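Local atomic coordinates of hydrogenase maturation factor (Thermoanaerobacter tengcongensis, PDB entry 3VTH), a protein that probably transfers a carbamoyl group from carbamoyl phosphate to the C-terminal cysteine of HypE, using ATP, during maturation of [NiFe]-hydrogenases. Residues F25-K39 with V53-I67. Residues are numbered along the deposited sequence; the frame is centred on the assembly and turned at random.
Sequences FRPFVFNIAQKYNLK and VEGEEKDIEAFIREI. With PO4 (phosphate ion), chain E.
The Tyr36 ring lies between Ala62 CB on one face, a CH-pi contact 3.9 Å from the ring centroid, and the CD methylene of its own neighbour Lys35 on the opposite face, while Glu66 CG meets its edge. With CG anti to the carbonyl carbon (chi1 -62°), the ring reaches along helix 57-67 to Glu66. The Phe63 ring carries Val53 CG1 over one face; Val29 CG1 and the backbone of Ala33 meet its edge, and Ile32 CD1 lies 3.6 Å from Phe63 CD2. Leu38, just past the helix end, wedges its methyls between strand 53-55 and helix 57-67: CD1 touches Phe63 CB at 3.5 Å and CD2 rests on Asp59 CB and Gly55 CA. Asn37, at positive phi, closes helix 25-35 in a Schellman motif, after which Lys39 and Glu54 form an antiparallel hydrogen-bonded pair, Lys39 N to Glu54 O being 2.9 Å and nearly straight (174°). One water links Asn37 O, Glu56 N and Asp59 OD2. Were Tyr36 an alanine, Ala62 CB would probably lose its ring and a gap would open beside Glu66 CG. The helices run antiparallel at 148°, axes 9.6 Å apart, packed on the sheet of the acylphosphatase fold through Ile14, Ile16 and Ile51. At the start of helix 25-35, Arg26, a predicted active-site residue, gives NE (2.8 Å) and its backbone N to phosphate O4 and NH2 to O3; the amides of Gly22, Val23, Gly24 and Phe25 also bind the ion. The helix interface is thus largely apolar mid-way, polar groups gathering near Tyr36, while the phosphate, probably from the crystallisation liquor, sits among N-H donors consistent with an acylphosphatase site.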
loop_
_atom_site.group_PDB
_atom_site.type_symbol
_atom_site.label_atom_id
_atom_site.label_comp_id
_atom_site.label_asym_id
_atom_site.label_seq_id
_atom_site.Cartn_x
_atom_site.Cartn_y
_atom_site.Cartn_z
ATOM N N PHE A 25 -7.422 -8.468 -23.790
ATOM C CA PHE A 25 -7.685 -9.892 -23.962
ATOM C C PHE A 25 -8.601 -10.202 -25.157
ATOM O O PHE A 25 -8.403 -11.198 -25.846
ATOM C CB PHE A 25 -8.239 -10.504 -22.679
ATOM C CG PHE A 25 -7.527 -11.758 -22.240
ATOM C CD1 PHE A 25 -7.153 -11.924 -20.906
ATOM C CD2 PHE A 25 -7.238 -12.778 -23.153
ATOM C CE1 PHE A 25 -6.507 -13.098 -20.474
ATOM C CE2 PHE A 25 -6.594 -13.962 -22.740
ATOM C CZ PHE A 25 -6.227 -14.120 -21.402
ATOM N N ARG A 26 -9.596 -9.362 -25.403
ATOM C CA ARG A 26 -10.480 -9.565 -26.555
ATOM C C ARG A 26 -9.728 -9.475 -27.887
ATOM O O ARG A 26 -9.793 -10.420 -28.666
ATOM C CB ARG A 26 -11.724 -8.668 -26.493
ATOM C CG ARG A 26 -12.726 -9.137 -25.410
ATOM C CD ARG A 26 -13.813 -8.121 -25.159
ATOM N NE ARG A 26 -13.298 -6.927 -24.462
ATOM C CZ ARG A 26 -14.029 -5.856 -24.155
ATOM N NH1 ARG A 26 -15.331 -5.807 -24.471
ATOM N NH2 ARG A 26 -13.461 -4.832 -23.511
ATOM N N PRO A 27 -8.962 -8.382 -28.131
ATOM C CA PRO A 27 -8.191 -8.367 -29.385
ATOM C C PRO A 27 -7.131 -9.475 -29.491
ATOM O O PRO A 27 -6.935 -10.015 -30.579
ATOM C CB PRO A 27 -7.524 -6.974 -29.397
ATOM C CG PRO A 27 -7.665 -6.439 -28.006
ATOM C CD PRO A 27 -8.922 -7.065 -27.455
ATOM N N PHE A 28 -6.466 -9.801 -28.381
ATOM C CA PHE A 28 -5.528 -10.918 -28.328
ATOM C C PHE A 28 -6.203 -12.235 -28.796
ATOM O O PHE A 28 -5.691 -12.927 -29.666
ATOM C CB PHE A 28 -4.964 -11.053 -26.897
ATOM C CG PHE A 28 -4.069 -12.253 -26.691
ATOM C CD1 PHE A 28 -4.447 -13.272 -25.834
ATOM C CD2 PHE A 28 -2.855 -12.360 -27.360
ATOM C CE1 PHE A 28 -3.629 -14.392 -25.635
ATOM C CE2 PHE A 28 -2.029 -13.479 -27.171
ATOM C CZ PHE A 28 -2.421 -14.491 -26.294
ATOM N N VAL A 29 -7.367 -12.547 -28.236
ATOM C CA VAL A 29 -8.072 -13.793 -28.583
ATOM C C VAL A 29 -8.485 -13.775 -30.042
ATOM O O VAL A 29 -8.333 -14.771 -30.745
ATOM C CB VAL A 29 -9.276 -14.034 -27.627
ATOM C CG1 VAL A 29 -10.290 -15.045 -28.196
ATOM C CG2 VAL A 29 -8.749 -14.496 -26.253
ATOM N N PHE A 30 -8.988 -12.634 -30.503
ATOM C CA PHE A 30 -9.379 -12.510 -31.899
ATOM C C PHE A 30 -8.217 -12.886 -32.815
ATOM O O PHE A 30 -8.375 -13.644 -33.782
ATOM C CB PHE A 30 -9.850 -11.083 -32.209
ATOM C CG PHE A 30 -10.226 -10.877 -33.651
ATOM C CD1 PHE A 30 -9.267 -10.498 -34.584
ATOM C CD2 PHE A 30 -11.545 -11.058 -34.075
ATOM C CE1 PHE A 30 -9.612 -10.306 -35.946
ATOM C CE2 PHE A 30 -11.905 -10.873 -35.429
ATOM C CZ PHE A 30 -10.944 -10.498 -36.364
ATOM N N ASN A 31 -7.055 -12.337 -32.496
ATOM C CA ASN A 31 -5.904 -12.493 -33.368
ATOM C C ASN A 31 -5.361 -13.922 -33.360
ATOM O O ASN A 31 -5.039 -14.450 -34.420
ATOM C CB ASN A 31 -4.829 -11.441 -33.055
ATOM C CG ASN A 31 -5.244 -10.029 -33.492
ATOM O OD1 ASN A 31 -5.249 -9.087 -32.689
ATOM N ND2 ASN A 31 -5.600 -9.881 -34.766
ATOM N N ILE A 32 -5.297 -14.566 -32.198
ATOM C CA ILE A 32 -4.835 -15.954 -32.181
ATOM C C ILE A 32 -5.912 -16.922 -32.725
ATOM O O ILE A 32 -5.587 -17.927 -33.370
ATOM C CB ILE A 32 -4.230 -16.386 -30.810
ATOM C CG1 ILE A 32 -5.243 -16.260 -29.673
ATOM C CG2 ILE A 32 -2.986 -15.525 -30.476
ATOM C CD1 ILE A 32 -4.861 -17.066 -28.430
ATOM N N ALA A 33 -7.189 -16.586 -32.546
ATOM C CA ALA A 33 -8.258 -17.396 -33.160
ATOM C C ALA A 33 -8.141 -17.380 -34.692
ATOM O O ALA A 33 -8.294 -18.418 -35.344
ATOM C CB ALA A 33 -9.627 -16.912 -32.730
ATOM N N GLN A 34 -7.856 -16.209 -35.264
ATOM C CA GLN A 34 -7.643 -16.103 -36.717
ATOM C C GLN A 34 -6.398 -16.884 -37.150
ATOM O O GLN A 34 -6.395 -17.558 -38.181
ATOM C CB GLN A 34 -7.529 -14.641 -37.158
ATOM C CG GLN A 34 -8.694 -13.770 -36.742
ATOM C CD GLN A 34 -9.656 -13.467 -37.870
ATOM O OE1 GLN A 34 -9.291 -12.815 -38.853
ATOM N NE2 GLN A 34 -10.902 -13.896 -37.718
ATOM N N LYS A 35 -5.353 -16.801 -36.337
ATOM C CA LYS A 35 -4.078 -17.461 -36.612
ATOM C C LYS A 35 -4.263 -18.970 -36.729
ATOM O O LYS A 35 -3.662 -19.610 -37.590
ATOM C CB LYS A 35 -3.099 -17.169 -35.482
ATOM C CG LYS A 35 -1.661 -17.555 -35.757
ATOM C CD LYS A 35 -0.834 -17.367 -34.496
ATOM C CE LYS A 35 0.562 -17.980 -34.639
ATOM N NZ LYS A 35 1.242 -17.937 -33.307
ATOM N N TYR A 36 -5.090 -19.532 -35.852
ATOM C CA TYR A 36 -5.326 -20.969 -35.842
ATOM C C TYR A 36 -6.634 -21.358 -36.532
ATOM O O TYR A 36 -7.181 -22.432 -36.287
ATOM C CB TYR A 36 -5.253 -21.499 -34.398
ATOM C CG TYR A 36 -3.888 -21.293 -33.774
ATOM C CD1 TYR A 36 -2.763 -21.944 -34.290
ATOM C CD2 TYR A 36 -3.719 -20.448 -32.680
ATOM C CE1 TYR A 36 -1.495 -21.752 -33.727
ATOM C CE2 TYR A 36 -2.455 -20.245 -32.112
ATOM C CZ TYR A 36 -1.355 -20.907 -32.646
ATOM O OH TYR A 36 -0.114 -20.720 -32.093
ATOM N N ASN A 37 -7.129 -20.479 -37.396
ATOM C CA ASN A 37 -8.323 -20.764 -38.192
ATOM C C ASN A 37 -9.496 -21.302 -37.373
ATOM O O ASN A 37 -10.129 -22.291 -37.747
ATOM C CB ASN A 37 -7.983 -21.720 -39.346
ATOM C CG ASN A 37 -6.960 -21.127 -40.297
ATOM O OD1 ASN A 37 -7.180 -20.057 -40.863
ATOM N ND2 ASN A 37 -5.826 -21.802 -40.453
ATOM N N LEU A 38 -9.777 -20.639 -36.257
ATOM C CA LEU A 38 -10.929 -20.976 -35.438
ATOM C C LEU A 38 -12.062 -19.990 -35.677
ATOM O O LEU A 38 -11.837 -18.822 -35.970
ATOM C CB LEU A 38 -10.556 -20.987 -33.953
ATOM C CG LEU A 38 -9.386 -21.909 -33.588
ATOM C CD1 LEU A 38 -9.041 -21.779 -32.098
ATOM C CD2 LEU A 38 -9.670 -23.377 -33.961
ATOM N N LYS A 39 -13.286 -20.484 -35.556
ATOM C CA LYS A 39 -14.479 -19.661 -35.691
ATOM C C LYS A 39 -15.130 -19.620 -34.312
ATOM O O LYS A 39 -14.833 -20.460 -33.457
ATOM C CB LYS A 39 -15.412 -20.297 -36.738
ATOM C CG LYS A 39 -14.863 -20.203 -38.158
ATOM C CD LYS A 39 -15.184 -21.454 -38.953
ATOM C CE LYS A 39 -14.625 -21.391 -40.397
ATOM N NZ LYS A 39 -13.151 -21.096 -40.432
ATOM N N VAL A 53 -14.851 -21.411 -29.279
ATOM C CA VAL A 53 -14.055 -21.664 -30.492
ATOM C C VAL A 53 -14.465 -22.986 -31.118
ATOM O O VAL A 53 -14.758 -23.949 -30.401
ATOM C CB VAL A 53 -12.519 -21.654 -30.232
ATOM C CG1 VAL A 53 -12.006 -20.218 -30.071
ATOM C CG2 VAL A 53 -12.155 -22.495 -28.998
ATOM N N GLU A 54 -14.513 -22.999 -32.450
ATOM C CA GLU A 54 -14.793 -24.192 -33.243
ATOM C C GLU A 54 -13.711 -24.321 -34.295
ATOM O O GLU A 54 -13.399 -23.345 -34.981
ATOM C CB GLU A 54 -16.157 -24.095 -33.955
ATOM C CG GLU A 54 -17.286 -23.682 -33.026
ATOM C CD GLU A 54 -18.668 -23.786 -33.638
ATOM O OE1 GLU A 54 -19.616 -23.927 -32.837
ATOM O OE2 GLU A 54 -18.820 -23.716 -34.885
ATOM N N GLY A 55 -13.135 -25.515 -34.391
ATOM C CA GLY A 55 -12.190 -25.866 -35.461
ATOM C C GLY A 55 -11.586 -27.248 -35.248
ATOM O O GLY A 55 -12.158 -28.081 -34.533
ATOM N N GLU A 56 -10.439 -27.494 -35.879
ATOM C CA GLU A 56 -9.683 -28.720 -35.666
ATOM C C GLU A 56 -9.168 -28.760 -34.241
ATOM O O GLU A 56 -8.772 -27.728 -33.686
ATOM C CB GLU A 56 -8.501 -28.828 -36.635
ATOM C CG GLU A 56 -8.881 -28.937 -38.105
ATOM C CD GLU A 56 -9.408 -30.310 -38.506
ATOM O OE1 GLU A 56 -9.982 -30.408 -39.607
ATOM O OE2 GLU A 56 -9.245 -31.298 -37.748
ATOM N N GLU A 57 -9.174 -29.956 -33.652
ATOM C CA GLU A 57 -8.712 -30.156 -32.277
ATOM C C GLU A 57 -7.295 -29.621 -32.094
ATOM O O GLU A 57 -6.993 -28.993 -31.082
ATOM C CB GLU A 57 -8.748 -31.643 -31.908
ATOM C CG GLU A 57 -8.348 -31.927 -30.450
ATOM C CD GLU A 57 -8.383 -33.410 -30.107
ATOM O OE1 GLU A 57 -8.579 -33.734 -28.915
ATOM O OE2 GLU A 57 -8.217 -34.258 -31.018
ATOM N N LYS A 58 -6.434 -29.872 -33.077
ATOM C CA LYS A 58 -5.038 -29.438 -33.000
ATOM C C LYS A 58 -4.925 -27.908 -32.934
ATOM O O LYS A 58 -4.083 -27.370 -32.220
ATOM C CB LYS A 58 -4.229 -30.004 -34.175
ATOM C CG LYS A 58 -3.953 -31.501 -34.059
ATOM C CD LYS A 58 -3.086 -32.019 -35.210
ATOM C CE LYS A 58 -2.777 -33.508 -35.052
ATOM N NZ LYS A 58 -1.815 -34.040 -36.072
ATOM N N ASP A 59 -5.785 -27.218 -33.679
ATOM C CA ASP A 59 -5.802 -25.759 -33.677
ATOM C C ASP A 59 -6.352 -25.187 -32.365
ATOM O O ASP A 59 -5.820 -24.205 -31.836
ATOM C CB ASP A 59 -6.569 -25.239 -34.879
ATOM C CG ASP A 59 -5.812 -25.452 -36.190
ATOM O OD1 ASP A 59 -4.558 -25.397 -36.185
ATOM O OD2 ASP A 59 -6.479 -25.686 -37.220
ATOM N N ILE A 60 -7.393 -25.821 -31.827
ATOM C CA ILE A 60 -7.919 -25.440 -30.507
ATOM C C ILE A 60 -6.844 -25.598 -29.429
ATOM O O ILE A 60 -6.657 -24.704 -28.596
ATOM C CB ILE A 60 -9.184 -26.254 -30.110
ATOM C CG1 ILE A 60 -10.362 -25.911 -31.028
ATOM C CG2 ILE A 60 -9.553 -25.970 -28.646
ATOM C CD1 ILE A 60 -11.521 -26.906 -30.973
ATOM N N GLU A 61 -6.125 -26.716 -29.462
ATOM C CA GLU A 61 -5.064 -26.950 -28.484
ATOM C C GLU A 61 -3.943 -25.898 -28.543
ATOM O O GLU A 61 -3.480 -25.421 -27.511
ATOM C CB GLU A 61 -4.495 -28.370 -28.593
ATOM C CG GLU A 61 -5.463 -29.479 -28.135
ATOM C CD GLU A 61 -5.909 -29.371 -26.660
ATOM O OE1 GLU A 61 -6.804 -30.151 -26.260
ATOM O OE2 GLU A 61 -5.378 -28.527 -25.894
ATOM N N ALA A 62 -3.508 -25.564 -29.753
ATOM C CA ALA A 62 -2.498 -24.523 -29.971
ATOM C C ALA A 62 -2.979 -23.137 -29.493
ATOM O O ALA A 62 -2.229 -22.385 -28.876
ATOM C CB ALA A 62 -2.088 -24.491 -31.446
ATOM N N PHE A 63 -4.236 -22.820 -29.779
ATOM C CA PHE A 63 -4.893 -21.602 -29.279
ATOM C C PHE A 63 -4.871 -21.538 -27.733
ATOM O O PHE A 63 -4.485 -20.515 -27.145
ATOM C CB PHE A 63 -6.322 -21.571 -29.851
ATOM C CG PHE A 63 -7.224 -20.513 -29.280
ATOM C CD1 PHE A 63 -8.097 -20.815 -28.244
ATOM C CD2 PHE A 63 -7.282 -19.245 -29.857
ATOM C CE1 PHE A 63 -8.975 -19.849 -27.745
ATOM C CE2 PHE A 63 -8.159 -18.281 -29.372
ATOM C CZ PHE A 63 -9.001 -18.580 -28.310
ATOM N N ILE A 64 -5.256 -22.634 -27.081
ATOM C CA ILE A 64 -5.262 -22.686 -25.613
ATOM C C ILE A 64 -3.842 -22.519 -25.054
ATOM O O ILE A 64 -3.627 -21.783 -24.090
ATOM C CB ILE A 64 -5.921 -23.986 -25.089
ATOM C CG1 ILE A 64 -7.426 -23.989 -25.385
ATOM C CG2 ILE A 64 -5.662 -24.175 -23.594
ATOM C CD1 ILE A 64 -8.124 -25.344 -25.063
ATOM N N ARG A 65 -2.887 -23.200 -25.682
ATOM C CA ARG A 65 -1.475 -23.119 -25.307
ATOM C C ARG A 65 -0.941 -21.686 -25.428
ATOM O O ARG A 65 -0.186 -21.238 -24.566
ATOM C CB ARG A 65 -0.656 -24.066 -26.181
ATOM C CG ARG A 65 0.703 -24.446 -25.639
ATOM C CD ARG A 65 1.290 -25.654 -26.415
ATOM N NE ARG A 65 1.480 -25.352 -27.839
ATOM C CZ ARG A 65 0.903 -26.002 -28.856
ATOM N NH1 ARG A 65 0.089 -27.041 -28.648
ATOM N NH2 ARG A 65 1.165 -25.619 -30.102
ATOM N N GLU A 66 -1.331 -20.974 -26.488
ATOM C CA GLU A 66 -0.932 -19.563 -26.634
ATOM C C GLU A 66 -1.463 -18.702 -25.495
ATOM O O GLU A 66 -0.737 -17.869 -24.959
ATOM C CB GLU A 66 -1.354 -18.976 -27.978
ATOM C CG GLU A 66 -0.250 -18.952 -29.030
ATOM C CD GLU A 66 0.644 -17.727 -28.905
ATOM O OE1 GLU A 66 0.152 -16.604 -29.146
ATOM O OE2 GLU A 66 1.841 -17.887 -28.572
ATOM N N ILE A 67 -2.722 -18.913 -25.126
ATOM C CA ILE A 67 -3.300 -18.182 -24.003
ATOM C C ILE A 67 -2.520 -18.467 -22.717
ATOM O O ILE A 67 -2.148 -17.535 -22.003
ATOM C CB ILE A 67 -4.787 -18.498 -23.795
ATOM C CG1 ILE A 67 -5.616 -17.953 -24.958
ATOM C CG2 ILE A 67 -5.268 -17.872 -22.481
ATOM C CD1 ILE A 67 -7.059 -18.429 -24.983
HETATM P P PO4 E . -10.094 -6.153 -22.840
HETATM O O1 PO4 E . -9.210 -4.947 -22.998
HETATM O O2 PO4 E . -9.352 -7.260 -22.133
HETATM O O3 PO4 E . -11.274 -5.769 -21.992
HETATM O O4 PO4 E . -10.545 -6.644 -24.202
HETATM O O HOH W 1 -9.264 -25.228 -37.332
#